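Side-chain contacts in Phenylalanine/tyrosine ammonia-lyase (Rhodosporidium toruloides, PDB 1Y2M), which catalyses the non-oxidative deamination of L-phenylalanine and L-tyrosine to trans-cinnamic and p-coumaric acid, releasing ammonium: residues Val98-Ser103 against Pro398-Glu403; Ser277-Ala282 against Ala416-Thr421; Val301-Gly306 against Tyr529-Ala534; Ile380-Val385 against Met422-Leu427; Glu642-Ala647 against Ser651-Ser656. All coordinates share one frame; numbering follows the deposited sequence.

Interaction 1 (Val98-Ser103 against Pro398-Glu403)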
# COMPACT_ATOMS: atom_id res chain seq x y z
N VAL B 98 -18.33 37.40 -21.03
CA VAL B 98 -19.77 37.22 -20.86
C VAL B 98 -20.51 37.72 -22.10
O VAL B 98 -21.42 37.06 -22.61
CB VAL B 98 -20.29 37.99 -19.64
CG1 VAL B 98 -21.82 37.88 -19.58
CG2 VAL B 98 -19.61 37.49 -18.39
N GLU B 99 -20.09 38.89 -22.55
CA GLU B 99 -20.74 39.53 -23.71
C GLU B 99 -20.55 38.69 -24.95
O GLU B 99 -21.46 38.53 -25.76
CB GLU B 99 -20.18 40.94 -23.92
CG GLU B 99 -20.64 41.63 -25.24
CD GLU B 99 -22.15 41.74 -25.37
OE1 GLU B 99 -22.86 41.67 -24.33
OE2 GLU B 99 -22.63 41.93 -26.51
N PHE B 100 -19.36 38.11 -25.09
CA PHE B 100 -19.07 37.27 -26.25
C PHE B 100 -20.08 36.16 -26.31
O PHE B 100 -20.73 35.93 -27.32
CB PHE B 100 -17.67 36.67 -26.20
CG PHE B 100 -17.45 35.65 -27.26
CD1 PHE B 100 -17.29 36.05 -28.58
CD2 PHE B 100 -17.47 34.28 -26.98
CE1 PHE B 100 -17.12 35.11 -29.59
CE2 PHE B 100 -17.30 33.34 -27.98
CZ PHE B 100 -17.10 33.76 -29.29
N LEU B 101 -20.22 35.45 -25.19
CA LEU B 101 -21.13 34.34 -25.14
C LEU B 101 -22.56 34.79 -25.43
O LEU B 101 -23.25 34.18 -26.23
CB LEU B 101 -21.03 33.66 -23.76
CG LEU B 101 -21.48 32.23 -23.73
CD1 LEU B 101 -20.79 31.38 -24.82
CD2 LEU B 101 -21.19 31.67 -22.37
N ARG B 102 -22.98 35.88 -24.81
CA ARG B 102 -24.33 36.41 -25.00
C ARG B 102 -24.59 36.73 -26.47
O ARG B 102 -25.58 36.29 -27.06
CB ARG B 102 -24.46 37.68 -24.16
CG ARG B 102 -25.79 38.44 -24.27
CD ARG B 102 -25.66 39.77 -23.55
NE ARG B 102 -26.50 40.83 -24.09
CZ ARG B 102 -26.64 42.05 -23.55
NH1 ARG B 102 -25.98 42.38 -22.43
NH2 ARG B 102 -27.44 42.95 -24.12
N SER B 103 -23.67 37.49 -27.05
CA SER B 103 -23.81 37.92 -28.44
C SER B 103 -23.78 36.71 -29.39
O SER B 103 -24.56 36.65 -30.32
CB SER B 103 -22.72 38.92 -28.83
OG SER B 103 -21.55 38.21 -29.17
N PRO B 398 -16.35 24.38 -20.84
CA PRO B 398 -15.43 24.84 -21.89
C PRO B 398 -14.88 26.24 -21.64
O PRO B 398 -15.48 26.98 -20.86
CB PRO B 398 -16.29 24.80 -23.15
CG PRO B 398 -17.70 24.77 -22.69
CD PRO B 398 -17.77 24.46 -21.23
N LEU B 399 -13.76 26.56 -22.29
CA LEU B 399 -13.04 27.81 -22.10
C LEU B 399 -13.14 28.67 -23.35
O LEU B 399 -13.18 28.15 -24.47
CB LEU B 399 -11.60 27.51 -21.72
CG LEU B 399 -11.42 26.78 -20.39
CD1 LEU B 399 -10.00 26.58 -19.97
CD2 LEU B 399 -12.15 27.52 -19.31
N ILE B 400 -13.26 29.98 -23.16
CA ILE B 400 -13.65 30.88 -24.24
C ILE B 400 -12.48 31.75 -24.65
O ILE B 400 -11.92 32.47 -23.82
CB ILE B 400 -14.86 31.77 -23.80
CG1 ILE B 400 -16.12 30.90 -23.64
CG2 ILE B 400 -15.12 32.87 -24.78
CD1 ILE B 400 -16.46 30.61 -22.29
N ASP B 401 -12.12 31.67 -25.94
CA ASP B 401 -11.09 32.49 -26.54
C ASP B 401 -11.80 33.61 -27.31
O ASP B 401 -12.26 33.41 -28.44
CB ASP B 401 -10.20 31.67 -27.49
CG ASP B 401 -9.10 32.50 -28.15
OD1 ASP B 401 -9.13 33.75 -28.12
OD2 ASP B 401 -8.18 31.88 -28.72
N VAL B 402 -11.90 34.78 -26.70
CA VAL B 402 -12.77 35.84 -27.22
C VAL B 402 -12.13 36.43 -28.47
O VAL B 402 -12.81 36.66 -29.46
CB VAL B 402 -13.06 36.94 -26.16
CG1 VAL B 402 -13.86 38.11 -26.77
CG2 VAL B 402 -13.82 36.36 -24.98
N GLU B 403 -10.82 36.63 -28.41
CA GLU B 403 -10.04 37.20 -29.53
C GLU B 403 -10.30 36.42 -30.82
O GLU B 403 -10.59 37.01 -31.87
CB GLU B 403 -8.55 37.16 -29.17
CG GLU B 403 -7.62 37.80 -30.19
CD GLU B 403 -6.14 37.82 -29.73
OE1 GLU B 403 -5.76 37.01 -28.83
OE2 GLU B 403 -5.37 38.66 -30.27
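Phe100 reaches from helix 88-107 onto Ile400 and Val402 of a short beta hairpin, whose strand 399-401 pairs antiparallel with strand 406-408. The pairing is an apolar helix-on-hairpin contact toward one end of the elongated subunit, about 45 Å from its centre. Going along the helix, Phe100 carries the contact alone. Its CG stands anti to the backbone N (chi1 171°), which throws the ring out from the helix toward the hairpin. The ring meets Ile400 obliquely: CD2 of Phe100 lies 3.5 Å from CG2 of Ile400, and CE2 follows at 3.9 Å from the same methyl. Lower on the side chain, CB of Phe100 faces the fork of Val402, 4.1 Å from CG2. Lys405, at the turn of the hairpin, also packs against the Phe100 side chain. Leu101, one residue on, packs on Lys263. The strand is tied into the assembly as well, because Leu399 and Asp401 pack on Phe314 of the second subunit. At the end of the helical segment Ser103 folds back on its own turn, and its OG donates to the carbonyl O of Phe100 at 3.0 Å, from 28° out of the carbonyl plane.

Interaction 2 (Ser277-Ala282 against Ala416-Thr421); sequences SMATLA and AAVANT
Ala279 and Val418 make a small, mainly apolar, buried helix-to-helix contact, where helix 273-303 comes up to the first turns of helix 416-443. Both helices belong to the largely alpha-helical fold of the PAL/histidase family, and the contact lies away from the known substrate-binding residues. Methyl meets methyl: CB of Ala279 sits 3.5 Å from CG1 of Val418. Both side chains leave their backbones toward the partner helix, and the alanine, with nothing beyond CB, lets the two CA atoms come within 6.9 Å. On the valine, CG1 is anti to the backbone N (chi1 178°), and this is the branch that does the touching; CG2 takes the position beside the N and plays no part.

One turn further along, Thr421 borders the same methyl more loosely, its OG1 standing 4.4 Å from CB of Ala279. That hydroxyl is occupied within its own helix, where it donates to the carbonyl O of Val418 at 2.7 Å, only 17° out of the carbonyl plane. The buried polar atom is therefore satisfied although it borders an apolar neighbour.

Asn420 of the same segment hydrogen-bonds Asp378 of the second subunit. Helix 368-391 flanks the contact, with Glu389 against Val418 and Ala382 and Val385 against Thr421. On the other helix, Met278 turns to helix 506-560 and Thr280 to helix 69-77, so this narrow meeting of methyls lies inside a bundle of several helices.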
# COMPACT_ATOMS: atom_id res chain seq x y z
N SER B 277 -6.99 24.28 -2.86
CA SER B 277 -7.03 24.95 -1.57
C SER B 277 -6.44 24.04 -0.49
O SER B 277 -5.51 24.40 0.26
CB SER B 277 -8.45 25.28 -1.19
OG SER B 277 -8.42 25.81 0.12
N MSE B 278 -7.01 22.85 -0.34
CA MSE B 278 -6.53 21.96 0.73
C MSE B 278 -5.06 21.58 0.57
O MSE B 278 -4.31 21.47 1.57
CB MSE B 278 -7.38 20.70 0.84
CG MSE B 278 -7.11 20.01 2.14
SE MSE B 278 -8.53 18.71 2.53
CE MSE B 278 -8.33 18.61 4.56
N ALA B 279 -4.66 21.35 -0.68
CA ALA B 279 -3.29 21.06 -1.01
C ALA B 279 -2.34 22.21 -0.65
O ALA B 279 -1.23 21.97 -0.18
CB ALA B 279 -3.17 20.66 -2.48
N THR B 280 -2.76 23.45 -0.90
CA THR B 280 -1.94 24.61 -0.54
C THR B 280 -1.73 24.68 0.96
O THR B 280 -0.60 24.88 1.43
CB THR B 280 -2.57 25.92 -1.05
OG1 THR B 280 -2.59 25.93 -2.48
CG2 THR B 280 -1.80 27.06 -0.51
N LEU B 281 -2.79 24.49 1.74
CA LEU B 281 -2.69 24.49 3.19
C LEU B 281 -1.77 23.38 3.66
O LEU B 281 -0.94 23.58 4.58
CB LEU B 281 -4.08 24.39 3.79
CG LEU B 281 -4.92 25.64 3.46
CD1 LEU B 281 -6.38 25.31 3.69
CD2 LEU B 281 -4.53 26.83 4.33
N ALA B 282 -1.91 22.20 3.06
CA ALA B 282 -1.09 21.05 3.45
C ALA B 282 0.39 21.25 3.12
O ALA B 282 1.28 20.91 3.91
CB ALA B 282 -1.65 19.80 2.85
N ALA B 416 -4.78 16.36 -11.66
CA ALA B 416 -3.63 15.45 -11.50
C ALA B 416 -2.41 16.21 -11.00
O ALA B 416 -1.67 15.72 -10.15
CB ALA B 416 -3.35 14.71 -12.76
N ALA B 417 -2.26 17.45 -11.40
CA ALA B 417 -1.10 18.24 -10.91
C ALA B 417 -1.21 18.36 -9.39
O ALA B 417 -0.20 18.19 -8.69
CB ALA B 417 -1.10 19.58 -11.53
N VAL B 418 -2.44 18.55 -8.88
CA VAL B 418 -2.64 18.72 -7.42
C VAL B 418 -2.43 17.39 -6.72
O VAL B 418 -1.76 17.32 -5.67
CB VAL B 418 -4.05 19.25 -7.06
CG1 VAL B 418 -4.20 19.35 -5.56
CG2 VAL B 418 -4.32 20.57 -7.75
N ALA B 419 -3.00 16.31 -7.29
CA ALA B 419 -2.91 15.00 -6.65
C ALA B 419 -1.43 14.63 -6.56
O ALA B 419 -0.97 14.12 -5.51
CB ALA B 419 -3.63 14.00 -7.45
N ASN B 420 -0.70 14.93 -7.64
CA ASN B 420 0.75 14.66 -7.69
C ASN B 420 1.49 15.26 -6.52
O ASN B 420 2.29 14.59 -5.85
CB ASN B 420 1.32 15.21 -9.03
CG ASN B 420 2.88 15.12 -9.17
OD1 ASN B 420 3.60 16.13 -8.93
ND2 ASN B 420 3.39 13.98 -9.65
N THR B 421 1.21 16.51 -6.22
CA THR B 421 1.90 17.17 -5.12
C THR B 421 1.60 16.49 -3.80
O THR B 421 2.45 16.39 -2.89
CB THR B 421 1.57 18.67 -4.99
OG1 THR B 421 0.21 18.90 -4.60
CG2 THR B 421 1.84 19.37 -6.33

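Interaction 3 (Val301-Gly306 against Tyr529-Ala534); sequences VEAMVG and YCVLQA
Ala303 and Ala534 form the tight part of this contact, their two CB atoms 3.8 Å apart and each directed at the opposite segment. With only methyls between them the backbones come close, and the CA atoms of the pair are 5.7 Å from each other. Val531, one turn back on its helix, touches more loosely: its CG2 lies 4.1 Å from CB of Ala303. A chi1 of 80° puts CG1 of this valine between the backbone N and the carbonyl carbon and leaves CG2, anti to the N, to approach the alanine.

The contact joins the C-terminal end of helix 273-303 to the long helix 506-560, two members of the alpha-helical PAL/histidase fold. Here the first helix stops in a Schellman motif. Val305 has positive phi (42°), and the N of Gly306 returns to the carbonyl O of Val301 at 2.8 Å, while the N of Val305 bonds to the O of Glu302. Past Ala303 the chain therefore turns off, and residues Met304 to Gly306 do not touch residues 529-534.

Val305 on this looser side is partly exposed, whereas the three touching residues are buried. Met443 of helix 416-443 packs on both alanines, and the carbonyl O of Ala303 accepts a hydrogen bond from NE of Arg538, a turn beyond Ala534.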
# COMPACT_ATOMS: atom_id res chain seq x y z
N VAL B 301 21.77 16.63 17.85
CA VAL B 301 23.23 16.52 17.80
C VAL B 301 23.76 17.14 19.11
O VAL B 301 24.67 16.59 19.74
CB VAL B 301 23.82 17.25 16.56
CG1 VAL B 301 25.33 17.34 16.64
CG2 VAL B 301 23.40 16.56 15.23
N GLU B 302 23.17 18.26 19.53
CA GLU B 302 23.62 18.90 20.77
C GLU B 302 23.38 18.01 22.00
O GLU B 302 24.29 17.73 22.78
CB GLU B 302 22.95 20.27 20.95
CG GLU B 302 23.38 21.27 19.90
CD GLU B 302 22.84 22.67 20.23
OE1 GLU B 302 21.62 22.84 20.06
OE2 GLU B 302 23.60 23.58 20.70
N ALA B 303 22.17 17.46 22.15
CA ALA B 303 21.86 16.61 23.29
C ALA B 303 22.75 15.36 23.31
O ALA B 303 23.10 14.87 24.35
CB ALA B 303 20.43 16.18 23.27
N MSE B 304 23.13 14.87 22.13
CA MSE B 304 23.94 13.64 22.01
C MSE B 304 25.43 13.92 22.04
O MSE B 304 26.21 13.02 21.90
CB MSE B 304 23.58 12.94 20.71
CG MSE B 304 22.16 12.43 20.65
SE MSE B 304 22.10 10.70 21.65
CE MSE B 304 23.09 9.50 20.40
N VAL B 305 25.80 15.18 22.27
CA VAL B 305 27.19 15.65 22.14
C VAL B 305 27.83 15.03 20.88
O VAL B 305 28.95 14.50 20.89
CB VAL B 305 28.01 15.45 23.44
CG1 VAL B 305 29.40 16.01 23.30
CG2 VAL B 305 27.37 16.27 24.53
N GLY B 306 27.08 15.13 19.80
CA GLY B 306 27.48 14.56 18.54
C GLY B 306 28.28 15.49 17.68
O GLY B 306 28.70 16.56 18.12
N TYR B 529 9.73 17.98 22.87
CA TYR B 529 9.60 17.81 24.33
C TYR B 529 10.83 17.08 24.88
O TYR B 529 11.45 17.52 25.86
CB TYR B 529 8.32 17.07 24.68
CG TYR B 529 8.22 16.77 26.15
CD1 TYR B 529 7.59 17.66 27.03
CD2 TYR B 529 8.75 15.62 26.66
CE1 TYR B 529 7.53 17.38 28.37
CE2 TYR B 529 8.71 15.36 28.03
CZ TYR B 529 8.10 16.22 28.87
OH TYR B 529 8.06 15.92 30.23
N CYS B 530 11.16 15.96 24.24
CA CYS B 530 12.25 15.09 24.75
C CYS B 530 13.64 15.72 24.63
O CYS B 530 14.44 15.67 25.58
CB CYS B 530 12.24 13.75 24.12
SG CYS B 530 10.79 12.73 24.44
N VAL B 531 13.92 16.31 23.47
CA VAL B 531 15.26 16.87 23.25
C VAL B 531 15.54 17.97 24.25
O VAL B 531 16.67 18.17 24.67
CB VAL B 531 15.49 17.29 21.75
CG1 VAL B 531 14.84 18.66 21.48
CG2 VAL B 531 16.98 17.32 21.41
N LEU B 532 14.53 18.74 24.64
CA LEU B 532 14.76 19.83 25.59
C LEU B 532 15.09 19.26 26.98
O LEU B 532 15.98 19.78 27.65
CB LEU B 532 13.53 20.73 25.69
CG LEU B 532 13.18 21.40 24.38
CD1 LEU B 532 11.84 22.07 24.51
CD2 LEU B 532 14.28 22.38 23.88
N GLN B 533 14.39 18.19 27.37
CA GLN B 533 14.76 17.49 28.61
C GLN B 533 16.17 16.99 28.54
O GLN B 533 16.95 17.18 29.49
CB GLN B 533 13.84 16.33 28.90
CG GLN B 533 14.21 15.59 30.20
CD GLN B 533 13.62 16.17 31.48
OE1 GLN B 533 13.04 17.27 31.53
NE2 GLN B 533 13.80 15.41 32.58
N ALA B 534 16.53 16.35 27.42
CA ALA B 534 17.89 15.82 27.26
C ALA B 534 18.93 16.94 27.35
O ALA B 534 19.97 16.81 27.98
CB ALA B 534 18.00 15.10 25.92

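Interaction 4 (Ile380-Val385 against Met422-Leu427); sequences IHAHAV and MEKTRL
The imidazole of His381 has a water at its edge, in the ring plane, 2.8 Å from ND1, and the same water accepts from NZ of Lys424 at 3.1 Å. The lysine also approaches the ring directly but obliquely, its CE 4.3 Å from ND1 of His381. The second ring nitrogen, NE2, is hydrogen-bonded to OG of Ser377 of the second subunit. Within helix 416-443, the guanidinium of Arg426 holds OE2 of Glu423 in its plane: NH1 donates at 2.9 Å, with an angle of 161° at the hydrogen, while the carboxylate is met from above its own plane.

Lys424 reaches the partner helix by bending at chi3 (36°) and chi4. The bend lays NZ against the methyl of Ala382, 3.8 Å from its CB, and lets the amine donate to the carbonyl O of Asp378 as well. Two bonds thus grip a buried amine. OG1 of Thr425 completes the set at 4.3 Å from CB of Ala382, while bonding back to the carbonyl O of Thr421.

The two helical segments run antiparallel at 155°, with axes 10.1 Å apart, a spacing bridged by Lys424, Ala382 and the water. Around them, helix 506-560 packs on Met422 and Thr425, helix 273-303 on Met422 and His383, and helix 44-52 on Ile380 and His383.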
# COMPACT_ATOMS: atom_id res chain seq x y z
N ILE B 380 9.76 21.64 -2.73
CA ILE B 380 9.97 22.81 -3.59
C ILE B 380 9.32 22.67 -5.00
O ILE B 380 8.75 23.61 -5.57
CB ILE B 380 11.48 23.08 -3.70
CG1 ILE B 380 12.04 23.41 -2.32
CG2 ILE B 380 11.81 24.16 -4.75
CD1 ILE B 380 13.55 23.56 -2.32
N HIS B 381 9.42 21.46 -5.54
CA HIS B 381 8.72 21.16 -6.80
C HIS B 381 7.21 21.32 -6.65
O HIS B 381 6.54 22.04 -7.44
CB HIS B 381 9.06 19.73 -7.22
CG HIS B 381 8.54 19.35 -8.57
ND1 HIS B 381 7.24 18.92 -8.77
CD2 HIS B 381 9.14 19.29 -9.78
CE1 HIS B 381 7.08 18.62 -10.06
NE2 HIS B 381 8.20 18.84 -10.69
N ALA B 382 6.66 20.72 -5.60
CA ALA B 382 5.24 20.86 -5.35
C ALA B 382 4.82 22.33 -5.23
O ALA B 382 3.75 22.74 -5.74
CB ALA B 382 4.85 20.15 -4.10
N HIS B 383 5.67 23.13 -4.60
CA HIS B 383 5.37 24.55 -4.45
C HIS B 383 5.26 25.18 -5.87
O HIS B 383 4.38 26.02 -6.15
CB HIS B 383 6.50 25.26 -3.68
CG HIS B 383 6.05 26.51 -3.04
ND1 HIS B 383 5.63 26.54 -1.73
CD2 HIS B 383 5.92 27.76 -3.52
CE1 HIS B 383 5.27 27.78 -1.43
NE2 HIS B 383 5.44 28.54 -2.50
N ALA B 384 6.18 24.83 -6.76
CA ALA B 384 6.11 25.39 -8.11
C ALA B 384 4.81 24.98 -8.80
O ALA B 384 4.14 25.80 -9.44
CB ALA B 384 7.29 24.97 -8.90
N VAL B 385 4.43 23.71 -8.65
CA VAL B 385 3.20 23.18 -9.30
C VAL B 385 1.95 23.90 -8.75
O VAL B 385 1.07 24.39 -9.51
CB VAL B 385 3.13 21.65 -9.14
CG1 VAL B 385 1.80 21.13 -9.62
CG2 VAL B 385 4.30 21.00 -9.82
N MSE B 422 0.36 16.06 -3.67
CA MSE B 422 -0.09 15.47 -2.38
C MSE B 422 0.48 14.06 -2.15
O MSE B 422 0.85 13.69 -1.03
CB MSE B 422 -1.57 15.47 -2.33
CG MSE B 422 -2.14 16.87 -2.19
SE MSE B 422 -1.58 17.77 -0.51
CE MSE B 422 -0.01 18.83 -1.08
N GLU B 423 0.54 13.26 -3.21
CA GLU B 423 1.10 11.88 -3.11
C GLU B 423 2.55 12.02 -2.65
O GLU B 423 2.95 11.36 -1.66
CB GLU B 423 1.02 11.15 -4.44
CG GLU B 423 -0.37 10.94 -5.01
CD GLU B 423 -1.20 9.87 -4.33
OE1 GLU B 423 -1.24 8.76 -4.88
OE2 GLU B 423 -1.86 10.13 -3.33
N LYS B 424 3.32 12.86 -3.34
CA LYS B 424 4.76 13.04 -3.03
C LYS B 424 4.97 13.62 -1.64
O LYS B 424 5.86 13.21 -0.87
CB LYS B 424 5.46 13.96 -4.05
CG LYS B 424 5.42 13.49 -5.49
CD LYS B 424 5.67 14.67 -6.51
CE LYS B 424 6.68 15.67 -5.99
NZ LYS B 424 6.24 16.72 -4.96
N THR B 425 4.14 14.60 -1.28
CA THR B 425 4.32 15.22 0.04
C THR B 425 4.02 14.19 1.13
O THR B 425 4.70 14.18 2.17
CB THR B 425 3.45 16.47 0.14
OG1 THR B 425 3.86 17.41 -0.87
CG2 THR B 425 3.51 17.13 1.56
N ARG B 426 3.01 13.32 0.96
CA ARG B 426 2.65 12.42 2.05
C ARG B 426 3.76 11.38 2.28
O ARG B 426 4.06 10.96 3.41
CB ARG B 426 1.32 11.75 1.71
CG ARG B 426 0.68 11.11 2.92
CD ARG B 426 -0.77 10.72 2.69
NE ARG B 426 -0.99 9.84 1.54
CZ ARG B 426 -1.41 10.21 0.31
NH1 ARG B 426 -1.59 9.29 -0.62
NH2 ARG B 426 -1.64 11.47 -0.04
N LEU B 427 4.40 11.00 1.21
CA LEU B 427 5.51 10.07 1.32
C LEU B 427 6.66 10.79 2.00
O LEU B 427 7.28 10.26 2.92
CB LEU B 427 5.90 9.51 -0.07
CG LEU B 427 7.07 8.50 -0.03
CD1 LEU B 427 6.87 7.34 0.89
CD2 LEU B 427 7.31 8.05 -1.43
O HOH W 1 4.99 18.10 -7.38

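Interaction 5 (Glu642-Ala647 against Ser651-Ser656)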
# COMPACT_ATOMS: atom_id res chain seq x y z
N GLU B 642 20.04 20.45 42.65
CA GLU B 642 19.26 21.43 43.40
C GLU B 642 19.45 22.83 42.84
O GLU B 642 18.48 23.60 42.76
CB GLU B 642 19.58 21.41 44.89
CG GLU B 642 18.76 20.49 45.65
CD GLU B 642 17.27 20.71 45.41
OE1 GLU B 642 16.78 21.85 45.52
OE2 GLU B 642 16.60 19.72 45.13
N THR B 643 20.68 23.14 42.43
CA THR B 643 20.95 24.45 41.85
C THR B 643 20.09 24.65 40.60
O THR B 643 19.47 25.72 40.44
CB THR B 643 22.41 24.60 41.52
OG1 THR B 643 23.16 24.59 42.73
CG2 THR B 643 22.67 25.88 40.75
N PHE B 644 20.01 23.65 39.71
CA PHE B 644 19.11 23.70 38.57
C PHE B 644 17.65 23.87 38.95
O PHE B 644 16.96 24.74 38.43
CB PHE B 644 19.24 22.39 37.76
CG PHE B 644 18.35 22.30 36.56
CD1 PHE B 644 18.73 22.85 35.36
CD2 PHE B 644 17.16 21.58 36.61
CE1 PHE B 644 17.91 22.75 34.23
CE2 PHE B 644 16.32 21.48 35.50
CZ PHE B 644 16.69 22.07 34.31
N TRP B 645 17.15 22.99 39.81
CA TRP B 645 15.69 22.95 40.02
C TRP B 645 15.17 24.07 40.90
O TRP B 645 13.97 24.36 40.87
CB TRP B 645 15.27 21.62 40.63
CG TRP B 645 15.39 20.49 39.67
CD1 TRP B 645 16.33 19.50 39.70
CD2 TRP B 645 14.57 20.24 38.51
NE1 TRP B 645 16.14 18.66 38.65
CE2 TRP B 645 15.06 19.08 37.91
CE3 TRP B 645 13.45 20.87 37.94
CZ2 TRP B 645 14.50 18.54 36.76
CZ3 TRP B 645 12.91 20.33 36.77
CH2 TRP B 645 13.40 19.16 36.24
N SER B 646 16.02 24.68 41.70
CA SER B 646 15.54 25.67 42.64
C SER B 646 15.46 27.08 42.01
O SER B 646 14.91 28.04 42.61
CB SER B 646 16.42 25.66 43.90
OG SER B 646 17.72 26.12 43.58
N ALA B 647 16.00 27.19 40.80
CA ALA B 647 16.01 28.44 40.08
C ALA B 647 15.04 28.36 38.92
O ALA B 647 14.74 27.31 38.42
CB ALA B 647 17.40 28.73 39.56
N SER B 651 17.16 30.72 34.16
CA SER B 651 18.55 30.59 34.64
C SER B 651 19.16 29.24 34.27
O SER B 651 20.24 28.86 34.81
CB SER B 651 18.64 30.76 36.15
OG SER B 651 18.31 32.09 36.52
N SER B 652 18.50 28.50 33.39
CA SER B 652 18.96 27.14 33.08
C SER B 652 20.41 27.13 32.58
O SER B 652 20.75 27.92 31.70
CB SER B 652 18.14 26.50 31.98
OG SER B 652 18.74 25.26 31.61
N PRO B 653 21.24 26.19 33.08
CA PRO B 653 22.60 26.10 32.60
C PRO B 653 22.69 25.75 31.11
O PRO B 653 23.70 26.03 30.49
CB PRO B 653 23.24 25.03 33.48
CG PRO B 653 22.13 24.22 33.95
CD PRO B 653 20.97 25.19 34.11
N ALA B 654 21.63 25.21 30.53
CA ALA B 654 21.59 24.93 29.09
C ALA B 654 21.89 26.21 28.29
O ALA B 654 22.46 26.14 27.20
CB ALA B 654 20.25 24.39 28.70
N LEU B 655 21.46 27.35 28.81
CA LEU B 655 21.69 28.62 28.10
C LEU B 655 23.18 28.91 27.96
O LEU B 655 23.57 29.74 27.14
CB LEU B 655 20.98 29.75 28.83
CG LEU B 655 19.48 29.55 28.96
CD1 LEU B 655 18.88 30.65 29.83
CD2 LEU B 655 18.76 29.49 27.64
N SER B 656 24.00 28.26 28.78
CA SER B 656 25.48 28.41 28.72
C SER B 656 26.14 27.64 27.56
O SER B 656 27.30 27.93 27.20
CB SER B 656 26.12 27.93 30.02
OG SER B 656 25.78 28.77 31.10
O HOH W 2 20.00 27.25 37.64
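An ST turn at Ser652 meets the last turns of helix 619-646 through the ring of Phe644, in a surface contact away from the substrate-binding residues. Pro653 comes to the ring edge, near its plane, with its CD 3.5 Å from CD1 of Phe644; the two side chains stand about at right angles. OG of Ser652 lies along the same edge, 3.7 Å from CE1 of Phe644. That hydroxyl is well occupied: it accepts from the N of Ala654 at 3.1 Å, closing the turn, and is hydrogen-bonded to OH of Tyr666 and OD1 of Asp536. Phe644 is set by its own neighbour too, for its CD2 lies 3.4 Å above the ring plane of Trp645. Replacing Phe644 by an alanine would probably leave Pro653 CD without its apolar partner and open a gap between the helix end and the turn. Nearer the chain link, CB of Ala647 and CB of Ser651 stand 4.2 Å apart, where both residues are exposed. Inside the helix, N and OG of Ser646 reach the carbonyl O of Glu642 from opposite faces of its plane. The loop that follows helix 619-646 thus packs on the C-terminal end of that helix, with the ST turn of Ser652 inside the loop.

Overall arrangement
Interactions 2 and 4 lie side by side, their centres about 7 Å apart, and share helix 416-443; Thr421 and Ala382 touch between them. Helix 273-303 carries interaction 2 and, on the other side of the chain's centre, interaction 3, about 35 Å away between centres. Interaction 5 lies about 16 Å from interaction 3 between centres, and interaction 1 stands at the other extreme, about 72 Å from interaction 5 between centres. Along the chain, interactions 1, 2 and 3 interlock, interaction 4 nests inside the loop closed by interaction 3, and interaction 5 follows last. In interactions 2, 3 and 4 helices separated in sequence pack together, while interactions 1, 2 and 4 also meet a second subunit of the tetramer.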